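Local structure of aminoglycoside phosphotransferase (Streptomyces rimosus, 6FUC) at residues V141-V147 and P268-G272. The protein is an aminoglycoside phosphotransferase of the APH(3'') type that probably uses ATP to phosphorylate streptomycin and so to confer resistance to it. Residues are numbered along the deposited sequence; the frame is centred on the assembly and turned at random.
Sequences VVAREAV and PLTWG
Ala146 and Gly272 pass each other with their CA atoms 5.6 Å apart, bringing the chain's C-terminus against the end of helix 131-143. That helix closes in a Schellman motif: Glu145 takes a positive phi (54°), while Glu145 N and Ala146 N bond back to the carbonyls of Val142 and Val141. No direct backbone hydrogen bond joins 141-147 to 268-272; a water lies 3.0 Å from both Ala146 O and Trp271 O and links the two carbonyls.

The terminal carboxylate is gripped end-on by Arg144. NH1 makes a salt bridge to Gly272 OXT at 2.9 Å and NH2 a hydrogen bond to Gly272 O at 3.0 Å, both nearly straight and within 3° of the guanidinium plane. The side chain bends at chi3 (-74°) to present this end, and NH2 also pairs with Asp140, one turn back, which would help fix the rotation of the group. Val141 faces the curve of the terminal backbone: CB lies 3.3 Å from Leu269 O, a buried oxygen lacking any hydrogen-bond partner, and the CG1 branch reaches to 3.4 Å from Trp271 O. Val147 CG2 meets Leu269 CD2 at 4.1 Å.

Leu269 continues onto Ala138 of helix 131-143 and onto Leu165 and Leu168 of helix 161-168, so the tail following helix 257-266 packs against both these helices.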
loop_
_atom_site.group_PDB
_atom_site.type_symbol
_atom_site.label_atom_id
_atom_site.label_comp_id
_atom_site.label_asym_id
_atom_site.label_seq_id
_atom_site.Cartn_x
_atom_site.Cartn_y
_atom_site.Cartn_z
ATOM N N VAL A 141 -15.929 -7.861 -2.330
ATOM C CA VAL A 141 -16.272 -6.448 -2.256
ATOM C C VAL A 141 -17.426 -6.127 -3.233
ATOM O O VAL A 141 -18.356 -5.404 -2.894
ATOM C CB VAL A 141 -15.057 -5.563 -2.549
ATOM C CG1 VAL A 141 -15.372 -4.087 -2.534
ATOM C CG2 VAL A 141 -13.909 -5.840 -1.575
ATOM N N VAL A 142 -17.315 -6.666 -4.448
ATOM C CA VAL A 142 -18.327 -6.434 -5.495
ATOM C C VAL A 142 -19.652 -7.084 -5.087
ATOM O O VAL A 142 -20.734 -6.455 -5.253
ATOM C CB VAL A 142 -17.807 -6.933 -6.851
ATOM C CG1 VAL A 142 -18.905 -7.045 -7.898
ATOM C CG2 VAL A 142 -16.662 -6.044 -7.329
ATOM N N ALA A 143 -19.588 -8.289 -4.525
ATOM C CA ALA A 143 -20.796 -8.966 -4.046
ATOM C C ALA A 143 -21.507 -8.170 -2.945
ATOM O O ALA A 143 -22.737 -8.138 -2.915
ATOM C CB ALA A 143 -20.497 -10.394 -3.596
ATOM N N ARG A 144 -20.726 -7.531 -2.063
ATOM C CA ARG A 144 -21.228 -6.693 -1.001
ATOM C C ARG A 144 -21.636 -5.267 -1.426
ATOM O O ARG A 144 -22.034 -4.475 -0.608
ATOM C CB ARG A 144 -20.284 -6.639 0.200
ATOM C CG ARG A 144 -20.181 -7.951 0.924
ATOM C CD ARG A 144 -19.305 -7.870 2.154
ATOM N NE ARG A 144 -17.898 -7.802 1.822
ATOM C CZ ARG A 144 -17.100 -6.730 1.921
ATOM N NH1 ARG A 144 -17.515 -5.535 2.320
ATOM N NH2 ARG A 144 -15.815 -6.860 1.553
ATOM N N GLU A 145 -21.440 -4.947 -2.708
ATOM C CA GLU A 145 -21.703 -3.636 -3.266
ATOM C C GLU A 145 -20.924 -2.603 -2.425
ATOM O O GLU A 145 -21.411 -1.525 -2.105
ATOM C CB GLU A 145 -23.230 -3.381 -3.317
ATOM C CG GLU A 145 -23.974 -4.331 -4.270
ATOM C CD GLU A 145 -25.505 -4.124 -4.390
ATOM O OE1 GLU A 145 -26.079 -3.196 -3.756
ATOM O OE2 GLU A 145 -26.140 -4.902 -5.146
ATOM N N ALA A 146 -19.673 -2.923 -2.137
ATOM C CA ALA A 146 -18.841 -2.084 -1.242
ATOM C C ALA A 146 -17.731 -1.307 -1.928
ATOM O O ALA A 146 -16.904 -0.724 -1.283
ATOM C CB ALA A 146 -18.297 -2.947 -0.100
ATOM N N VAL A 147 -17.678 -1.322 -3.260
ATOM C CA VAL A 147 -16.640 -0.585 -4.000
ATOM C C VAL A 147 -16.856 0.903 -3.826
ATOM O O VAL A 147 -17.974 1.393 -3.985
ATOM C CB VAL A 147 -16.593 -0.975 -5.474
ATOM C CG1 VAL A 147 -15.600 -0.097 -6.245
ATOM C CG2 VAL A 147 -16.228 -2.454 -5.611
ATOM N N PRO A 268 -8.703 -1.171 -7.188
ATOM C CA PRO A 268 -9.776 -0.506 -6.482
ATOM C C PRO A 268 -10.939 -1.381 -6.104
ATOM O O PRO A 268 -11.704 -1.072 -5.189
ATOM C CB PRO A 268 -10.213 0.616 -7.422
ATOM C CG PRO A 268 -9.687 0.258 -8.702
ATOM C CD PRO A 268 -8.459 -0.576 -8.517
ATOM N N LEU A 269 -11.126 -2.487 -6.805
ATOM C CA LEU A 269 -12.186 -3.442 -6.547
ATOM C C LEU A 269 -11.950 -4.272 -5.273
ATOM O O LEU A 269 -12.815 -4.982 -4.850
ATOM C CB LEU A 269 -12.401 -4.354 -7.771
ATOM C CG LEU A 269 -12.671 -3.629 -9.055
ATOM C CD1 LEU A 269 -12.741 -4.654 -10.172
ATOM C CD2 LEU A 269 -13.906 -2.789 -9.009
ATOM N N THR A 270 -10.720 -4.196 -4.713
ATOM C CA THR A 270 -10.329 -5.045 -3.600
ATOM C C THR A 270 -10.459 -4.366 -2.241
ATOM O O THR A 270 -10.190 -5.005 -1.239
ATOM C CB THR A 270 -8.867 -5.517 -3.745
ATOM O OG1 THR A 270 -7.966 -4.431 -3.558
ATOM C CG2 THR A 270 -8.617 -6.227 -5.018
ATOM N N TRP A 271 -10.862 -3.093 -2.203
ATOM C CA TRP A 271 -10.914 -2.307 -0.924
ATOM C C TRP A 271 -12.336 -2.166 -0.469
ATOM O O TRP A 271 -13.191 -1.762 -1.257
ATOM C CB TRP A 271 -10.274 -0.934 -1.125
ATOM C CG TRP A 271 -8.787 -0.998 -1.399
ATOM C CD1 TRP A 271 -8.205 -0.999 -2.621
ATOM C CD2 TRP A 271 -7.742 -1.104 -0.446
ATOM N NE1 TRP A 271 -6.855 -1.064 -2.494
ATOM C CE2 TRP A 271 -6.531 -1.139 -1.164
ATOM C CE3 TRP A 271 -7.694 -1.147 0.933
ATOM C CZ2 TRP A 271 -5.296 -1.214 -0.543
ATOM C CZ3 TRP A 271 -6.463 -1.241 1.549
ATOM C CH2 TRP A 271 -5.294 -1.281 0.805
ATOM N N GLY A 272 -12.590 -2.470 0.777
ATOM C CA GLY A 272 -13.900 -2.234 1.345
ATOM C C GLY A 272 -14.531 -3.492 1.920
ATOM O O GLY A 272 -13.936 -4.600 1.834
ATOM O OXT GLY A 272 -15.633 -3.391 2.477
HETATM O O HOH W 1 -14.569 0.703 -0.138
#